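Local coordinates for (2Z,6E)-hedycaryol synthase (Kitasatospora setae, PDB 4MC3), which catalyses the magnesium-dependent 1,11-cyclisation of (2E,6E)-farnesyl diphosphate, with addition of water, to (2Z,6E)-hedycaryol and diphosphate, at residues A[206-211]-A[268-273]; A[186-191]-A[293-298]; A[198-203]-A[280-285]. All coordinates share one frame; numbering follows the deposited sequence.

Contact 1 (A[206-211]-A[268-273]); sequences MNKLRR and VLQARQ
L209 packs against V268, A271 and R272 where two helical segments pass nearly antiparallel. The segment axes come within 8.5 Å and make an angle of 156°. L209 CB lies 3.9 Å from the CB of A271, whose methyl points at helix 204-225 and also rests against the backbone of L209. The CG of L209 stands anti to the backbone N (chi1 177°). This sends the isobutyl end on towards 268-273. There L209 CD1 meets V268 CG1 at 3.6 Å. L209 CD1 also lies 4.0 Å from R272 CG. The other methyl, CD2, turns to A296 on a third helix.

K208 closes the more exposed side. Its chain is fully extended, and K208 CG passes A271 CB at 4.0 Å. Its ammonium ends beside the amide of Q270, with K208 NZ and Q270 NE2 3.2 Å apart. Both are donors, so this is not a bond between them. E274 probably accounts for the approach: its OE1 forms a salt bridge with K208 and its OE2 takes a hydrogen bond from Q270.

The contact joins helix 204-225 to helix 250-282, within the all-helical class I terpene synthase fold. Helix 286-309 runs beside both: M206 touches Y295 there, and R272 packs on A297 and A300. F13, from a loop, also touches R272.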
# COMPACT_ATOMS: atom_id res chain seq x y z
N MET A 206 4.68 -15.39 -4.32
CA MET A 206 4.85 -13.97 -3.99
C MET A 206 3.56 -13.20 -4.31
O MET A 206 3.16 -12.29 -3.56
CB MET A 206 6.02 -13.36 -4.71
CG MET A 206 6.49 -12.02 -4.13
SD MET A 206 7.21 -12.26 -2.48
CE MET A 206 8.95 -12.39 -2.80
N ASN A 207 2.92 -13.53 -5.41
CA ASN A 207 1.66 -12.88 -5.75
C ASN A 207 0.60 -13.16 -4.69
O ASN A 207 -0.18 -12.27 -4.33
CB ASN A 207 1.15 -13.31 -7.15
CG ASN A 207 2.02 -12.82 -8.29
OD1 ASN A 207 2.78 -11.86 -8.20
ND2 ASN A 207 1.86 -13.48 -9.42
N LYS A 208 0.56 -14.39 -4.20
CA LYS A 208 -0.39 -14.83 -3.20
C LYS A 208 -0.14 -14.09 -1.91
O LYS A 208 -1.09 -13.67 -1.19
CB LYS A 208 -0.27 -16.34 -3.02
CG LYS A 208 -1.18 -17.00 -1.98
CD LYS A 208 -0.96 -18.51 -2.04
CE LYS A 208 -1.66 -19.24 -0.91
NZ LYS A 208 -1.59 -20.73 -1.05
N LEU A 209 1.14 -13.99 -1.55
CA LEU A 209 1.53 -13.25 -0.34
C LEU A 209 1.15 -11.77 -0.42
O LEU A 209 0.63 -11.21 0.57
CB LEU A 209 3.08 -13.37 -0.16
CG LEU A 209 3.70 -12.61 1.02
CD1 LEU A 209 3.14 -13.06 2.35
CD2 LEU A 209 5.21 -12.79 0.98
N ARG A 210 1.46 -11.16 -1.55
CA ARG A 210 1.21 -9.73 -1.76
C ARG A 210 -0.32 -9.47 -1.64
O ARG A 210 -0.74 -8.55 -0.95
CB ARG A 210 1.72 -9.30 -3.14
CG ARG A 210 1.47 -7.86 -3.57
CD ARG A 210 1.97 -7.51 -4.97
NE ARG A 210 3.41 -7.71 -5.02
CZ ARG A 210 4.07 -8.68 -5.69
NH1 ARG A 210 3.48 -9.52 -6.50
NH2 ARG A 210 5.39 -8.76 -5.55
N ARG A 211 -1.13 -10.26 -2.30
CA ARG A 211 -2.58 -10.08 -2.24
C ARG A 211 -3.12 -10.29 -0.86
O ARG A 211 -3.89 -9.45 -0.33
CB ARG A 211 -3.30 -10.99 -3.26
CG ARG A 211 -4.82 -10.94 -3.07
CD ARG A 211 -5.53 -11.80 -4.10
NE ARG A 211 -6.93 -11.93 -3.73
CZ ARG A 211 -7.98 -11.33 -4.30
NH1 ARG A 211 -7.85 -10.53 -5.33
NH2 ARG A 211 -9.18 -11.59 -3.81
N VAL A 268 -1.25 -15.74 4.16
CA VAL A 268 0.10 -15.18 4.29
C VAL A 268 1.08 -16.24 4.81
O VAL A 268 2.17 -16.41 4.25
CB VAL A 268 0.15 -13.91 5.16
CG1 VAL A 268 1.58 -13.57 5.60
CG2 VAL A 268 -0.48 -12.76 4.35
N LEU A 269 0.67 -16.96 5.86
CA LEU A 269 1.52 -17.98 6.51
C LEU A 269 1.86 -19.08 5.51
O LEU A 269 3.03 -19.47 5.33
CB LEU A 269 0.84 -18.53 7.76
CG LEU A 269 0.81 -17.59 8.97
CD1 LEU A 269 -0.17 -18.07 10.04
CD2 LEU A 269 2.21 -17.39 9.55
N GLN A 270 0.83 -19.54 4.81
CA GLN A 270 1.01 -20.56 3.77
C GLN A 270 1.90 -20.08 2.63
O GLN A 270 2.79 -20.80 2.20
CB GLN A 270 -0.35 -21.00 3.20
CG GLN A 270 -0.27 -22.24 2.30
CD GLN A 270 -1.59 -22.62 1.63
OE1 GLN A 270 -2.67 -22.17 2.01
NE2 GLN A 270 -1.50 -23.47 0.61
N ALA A 271 1.66 -18.86 2.13
CA ALA A 271 2.41 -18.36 1.00
C ALA A 271 3.91 -18.22 1.31
O ALA A 271 4.77 -18.34 0.41
CB ALA A 271 1.88 -17.02 0.53
N ARG A 272 4.22 -17.82 2.54
CA ARG A 272 5.62 -17.72 2.95
C ARG A 272 6.34 -19.05 2.85
O ARG A 272 7.46 -19.12 2.36
CB ARG A 272 5.76 -17.15 4.35
CG ARG A 272 5.45 -15.65 4.38
CD ARG A 272 5.70 -15.06 5.76
NE ARG A 272 7.14 -14.91 6.01
CZ ARG A 272 7.67 -14.53 7.16
NH1 ARG A 272 6.91 -14.27 8.23
NH2 ARG A 272 8.98 -14.42 7.27
N GLN A 273 5.66 -20.11 3.28
CA GLN A 273 6.23 -21.46 3.18
C GLN A 273 6.42 -21.85 1.73
O GLN A 273 7.46 -22.39 1.34
CB GLN A 273 5.33 -22.46 3.91
CG GLN A 273 5.44 -22.32 5.42
CD GLN A 273 6.89 -22.16 5.91
OE1 GLN A 273 7.70 -23.09 5.81
NE2 GLN A 273 7.23 -20.97 6.43

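Contact 2 (A[186-191]-A[293-298]); sequences DLDELR and VDYAAN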
# COMPACT_ATOMS: atom_id res chain seq x y z
N ASP A 186 6.85 -2.49 -3.28
CA ASP A 186 7.85 -2.32 -4.33
C ASP A 186 9.02 -1.44 -3.86
O ASP A 186 10.19 -1.68 -4.18
CB ASP A 186 7.23 -1.70 -5.59
CG ASP A 186 6.25 -2.61 -6.32
OD1 ASP A 186 6.35 -3.84 -6.23
OD2 ASP A 186 5.35 -2.01 -6.98
N LEU A 187 8.74 -0.35 -3.14
CA LEU A 187 9.77 0.53 -2.65
C LEU A 187 10.69 -0.12 -1.63
O LEU A 187 11.86 0.34 -1.48
CB LEU A 187 9.17 1.85 -2.12
CG LEU A 187 8.53 2.82 -3.13
CD1 LEU A 187 7.65 3.87 -2.52
CD2 LEU A 187 9.64 3.49 -4.00
N ASP A 188 10.23 -1.16 -0.94
CA ASP A 188 11.08 -1.88 -0.01
C ASP A 188 12.29 -2.52 -0.73
O ASP A 188 13.33 -2.75 -0.11
CB ASP A 188 10.31 -2.95 0.73
CG ASP A 188 11.06 -3.52 1.95
OD1 ASP A 188 11.65 -2.72 2.70
OD2 ASP A 188 11.09 -4.78 2.10
N GLU A 189 12.19 -2.76 -2.04
CA GLU A 189 13.30 -3.38 -2.76
C GLU A 189 14.53 -2.45 -2.77
O GLU A 189 15.64 -2.93 -2.91
CB GLU A 189 12.91 -3.77 -4.16
CG GLU A 189 11.83 -4.80 -4.24
CD GLU A 189 11.67 -5.40 -5.64
OE1 GLU A 189 12.71 -5.74 -6.27
OE2 GLU A 189 10.50 -5.53 -6.11
N LEU A 190 14.34 -1.15 -2.61
CA LEU A 190 15.43 -0.20 -2.63
C LEU A 190 16.41 -0.46 -1.47
O LEU A 190 17.59 -0.10 -1.59
CB LEU A 190 14.93 1.21 -2.60
CG LEU A 190 14.53 1.82 -3.94
CD1 LEU A 190 13.46 1.13 -4.70
CD2 LEU A 190 14.07 3.25 -3.81
N ARG A 191 15.95 -1.06 -0.37
CA ARG A 191 16.83 -1.30 0.78
C ARG A 191 17.45 -2.68 0.82
O ARG A 191 18.31 -2.96 1.67
CB ARG A 191 16.14 -0.98 2.10
CG ARG A 191 14.97 -1.82 2.49
CD ARG A 191 15.29 -3.04 3.32
NE ARG A 191 14.13 -3.89 3.44
CZ ARG A 191 14.11 -5.08 4.00
NH1 ARG A 191 15.22 -5.57 4.55
NH2 ARG A 191 13.01 -5.80 3.98
N VAL A 293 13.63 -13.52 0.87
CA VAL A 293 13.14 -13.86 2.21
C VAL A 293 12.92 -12.61 3.10
O VAL A 293 11.93 -12.53 3.86
CB VAL A 293 14.11 -14.85 2.89
CG1 VAL A 293 13.76 -15.05 4.37
CG2 VAL A 293 14.05 -16.15 2.13
N ASP A 294 13.83 -11.65 2.99
CA ASP A 294 13.75 -10.41 3.76
C ASP A 294 12.51 -9.61 3.28
O ASP A 294 11.79 -9.01 4.10
CB ASP A 294 15.05 -9.61 3.60
CG ASP A 294 15.36 -8.65 4.75
OD1 ASP A 294 16.57 -8.41 5.00
OD2 ASP A 294 14.47 -8.09 5.39
N TYR A 295 12.32 -9.52 1.96
CA TYR A 295 11.14 -8.83 1.43
C TYR A 295 9.86 -9.44 1.98
O TYR A 295 8.97 -8.74 2.43
CB TYR A 295 11.15 -8.93 -0.08
CG TYR A 295 10.01 -8.36 -0.86
CD1 TYR A 295 10.06 -7.07 -1.32
CD2 TYR A 295 8.92 -9.12 -1.19
CE1 TYR A 295 9.05 -6.57 -2.14
CE2 TYR A 295 7.87 -8.63 -1.94
CZ TYR A 295 7.95 -7.34 -2.41
OH TYR A 295 6.94 -6.92 -3.25
N ALA A 296 9.75 -10.77 1.96
CA ALA A 296 8.55 -11.44 2.46
C ALA A 296 8.36 -11.28 3.98
O ALA A 296 7.23 -11.11 4.48
CB ALA A 296 8.61 -12.91 2.12
N ALA A 297 9.44 -11.26 4.74
CA ALA A 297 9.34 -10.94 6.17
C ALA A 297 8.85 -9.55 6.43
O ALA A 297 8.14 -9.29 7.43
CB ALA A 297 10.69 -11.15 6.90
N ASN A 298 9.18 -8.61 5.54
CA ASN A 298 8.69 -7.24 5.68
C ASN A 298 7.18 -7.15 5.39
O ASN A 298 6.44 -6.40 6.04
CB ASN A 298 9.46 -6.29 4.73
CG ASN A 298 9.15 -4.87 5.01
OD1 ASN A 298 8.44 -4.18 4.21
ND2 ASN A 298 9.59 -4.42 6.13
O HOH W 1 7.95 -5.75 -5.38
O HOH W 2 4.56 -5.54 -3.87
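R191 and D294 form the salt bridge across this contact, and D188 extends it into a network. The guanidinium meets D294 end-on. R191 NH1 reaches D294 OD2 at 2.8 Å and R191 NH2 reaches the same oxygen at 3.1 Å. Both nitrogens come from one face of the carboxylate, whose plane is turned 75° from the guanidinium. R62 gives D294 a second basic partner. D188 is gripped side-on. R191 NE bonds D188 OD1 at 2.8 Å, and R191 NH2 bonds D188 OD2 at 2.9 Å, on the syn lone pair of that oxygen. The bend at chi2 (91°) swings the arginine back to D188. The guanidinium lies between two carboxylates, and the bonds to both fix its rotation. It probably favours their ionised forms.

The N298 amide stacks on the D188 carboxylate, with the planes 21° apart.

Water links the second polar cluster. Water 1 accepts from Y295 OH at 2.6 Å and donates to D186 OD1 and E189 OE2. A second water donates to Y295 OH at 2.8 Å. H145 holds the other oxygen of D186, and R201 forms a salt bridge with E189.

Apolar contact is slight: E189 CG meets Y295 CE1 at 3.9 Å.

The contact ties helix 181-188 and the turn after it to helix 286-309. Helix 65-84 packs on L187, L190 and R191, and helix 136-160 on D186 and E189.

Contact 3 (A[198-203]-A[280-285]); sequences GSVRTC and DRQALP
The carboxamide of Q282 meets S199 through both of its polar atoms. At one edge, Q282 NE2 donates to S199 O at 2.8 Å, with an N-H...O angle of 166°. The acceptor lies close to the amide plane. Relative to the carbonyl plane of S199, the donor is 57° out, not on a lone pair. On the other polar atom, Q282 OE1 faces the hydroxyl of S199. The modelled distance from S199 OG to Q282 OE1 is only 2.4 Å. That value is too short to be taken literally, and the pair is doubtful in detail. V200 CG2 also approaches the amide, 3.9 Å from Q282 OE1.

The CB of S199 points to the other segment. Its chi1 of 69° sets OG between the backbone N and the carbonyl carbon. The chain of Q282 runs out extended beyond CG, which carries the amide across to the serine.

Next to the amide, V200 CG2 and L284 CD1 touch at 3.6 Å. Both residues also pack on L279. The contact fastens the short helix 198-201 to the C-terminal end of helix 250-282 and the residues that follow it. It lies away from the annotated sites.

The bonds between the two segments join neutral groups. The amide N of Q282 is also held by the carboxylate of E278, through OE2. Its two acceptors, S199 O and E278 OE2, probably fix which end of the amide is nitrogen. Q282 thus grips the backbone of S199, while the hydroxyl end is modelled too close to judge.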
# COMPACT_ATOMS: atom_id res chain seq x y z
N GLY A 198 12.84 -10.66 -11.54
CA GLY A 198 11.45 -10.68 -12.06
C GLY A 198 10.71 -12.00 -11.85
O GLY A 198 9.50 -11.99 -11.59
N SER A 199 11.43 -13.11 -11.96
CA SER A 199 10.88 -14.44 -11.73
C SER A 199 10.49 -14.74 -10.28
O SER A 199 9.83 -15.74 -10.02
CB SER A 199 11.90 -15.49 -12.20
OG SER A 199 13.04 -15.52 -11.36
N VAL A 200 10.97 -13.92 -9.34
CA VAL A 200 10.58 -14.02 -7.93
C VAL A 200 9.49 -12.98 -7.62
O VAL A 200 8.50 -13.32 -6.94
CB VAL A 200 11.80 -13.77 -7.00
CG1 VAL A 200 11.37 -13.72 -5.54
CG2 VAL A 200 12.82 -14.87 -7.23
N ARG A 201 9.63 -11.77 -8.13
CA ARG A 201 8.67 -10.68 -7.85
C ARG A 201 7.24 -11.05 -8.23
O ARG A 201 6.30 -10.70 -7.54
CB ARG A 201 9.04 -9.40 -8.59
CG ARG A 201 8.25 -8.18 -8.15
CD ARG A 201 8.64 -6.91 -8.87
NE ARG A 201 10.01 -6.49 -8.62
CZ ARG A 201 11.03 -6.54 -9.48
NH1 ARG A 201 10.90 -7.02 -10.72
NH2 ARG A 201 12.21 -6.12 -9.09
N THR A 202 7.10 -11.84 -9.30
CA THR A 202 5.81 -12.16 -9.87
C THR A 202 5.56 -13.68 -9.88
O THR A 202 4.67 -14.19 -10.59
CB THR A 202 5.70 -11.62 -11.32
OG1 THR A 202 6.64 -12.28 -12.16
CG2 THR A 202 5.94 -10.12 -11.41
N CYS A 203 6.32 -14.44 -9.07
CA CYS A 203 6.04 -15.87 -8.90
C CYS A 203 4.71 -16.08 -8.14
O CYS A 203 4.20 -15.13 -7.48
CB CYS A 203 7.22 -16.57 -8.22
SG CYS A 203 7.41 -16.44 -6.44
N ASP A 280 13.92 -22.50 -4.04
CA ASP A 280 14.69 -23.75 -4.35
C ASP A 280 14.52 -24.25 -5.80
O ASP A 280 15.49 -24.63 -6.44
CB ASP A 280 14.26 -24.80 -3.33
CG ASP A 280 14.75 -24.48 -1.92
OD1 ASP A 280 15.59 -23.57 -1.76
OD2 ASP A 280 14.32 -25.15 -0.96
N ARG A 281 13.30 -24.25 -6.32
CA ARG A 281 13.02 -24.60 -7.71
C ARG A 281 13.72 -23.71 -8.74
O ARG A 281 14.01 -24.16 -9.86
CB ARG A 281 11.51 -24.58 -7.97
CG ARG A 281 10.76 -25.71 -7.29
CD ARG A 281 9.32 -25.78 -7.77
NE ARG A 281 8.47 -26.43 -6.77
CZ ARG A 281 7.63 -25.81 -5.95
NH1 ARG A 281 6.92 -26.52 -5.08
NH2 ARG A 281 7.49 -24.48 -5.97
N GLN A 282 13.99 -22.46 -8.37
CA GLN A 282 14.61 -21.52 -9.30
C GLN A 282 16.14 -21.59 -9.30
O GLN A 282 16.77 -21.13 -10.24
CB GLN A 282 14.14 -20.08 -9.05
CG GLN A 282 12.68 -19.88 -9.46
CD GLN A 282 12.27 -18.43 -9.63
OE1 GLN A 282 13.07 -17.56 -10.01
NE2 GLN A 282 10.99 -18.17 -9.37
N ALA A 283 16.72 -22.16 -8.25
CA ALA A 283 18.17 -22.27 -8.12
C ALA A 283 18.85 -20.91 -8.21
O ALA A 283 19.78 -20.70 -8.95
CB ALA A 283 18.75 -23.22 -9.16
N LEU A 284 18.42 -20.01 -7.35
CA LEU A 284 18.91 -18.62 -7.34
C LEU A 284 20.23 -18.45 -6.60
O LEU A 284 20.57 -19.21 -5.68
CB LEU A 284 17.86 -17.76 -6.64
CG LEU A 284 16.52 -17.74 -7.34
CD1 LEU A 284 15.44 -17.23 -6.39
CD2 LEU A 284 16.62 -16.91 -8.61
N PRO A 285 20.97 -17.40 -6.94
CA PRO A 285 22.11 -17.05 -6.11
C PRO A 285 21.67 -16.79 -4.69
O PRO A 285 20.51 -16.36 -4.46
CB PRO A 285 22.62 -15.75 -6.73
CG PRO A 285 22.11 -15.75 -8.13
CD PRO A 285 20.82 -16.51 -8.10

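How the contacts relate
Contact 2 is the buried one, with a salt-bridge network and, apart from it, a water-linked cluster. Contact 1 is partly buried, apolar inside and charged on its outer side. Contact 3 lies farthest out, its centre about 23 Å from the centre of the chain, and its two segments are joined by neutral groups. Contacts 1 and 3 share helix 250-282; contact 2 uses helix 286-309, which follows it. R201 of the short helix 198-201 connects all three. R201 NE forms a salt bridge with E189 OE2 of contact 2 at 2.7 Å. Its carbonyl O probably takes a hydrogen bond from R210 NH2 of contact 1. Along the chain, contact 1 nests inside contact 3, and contact 3 inside contact 2.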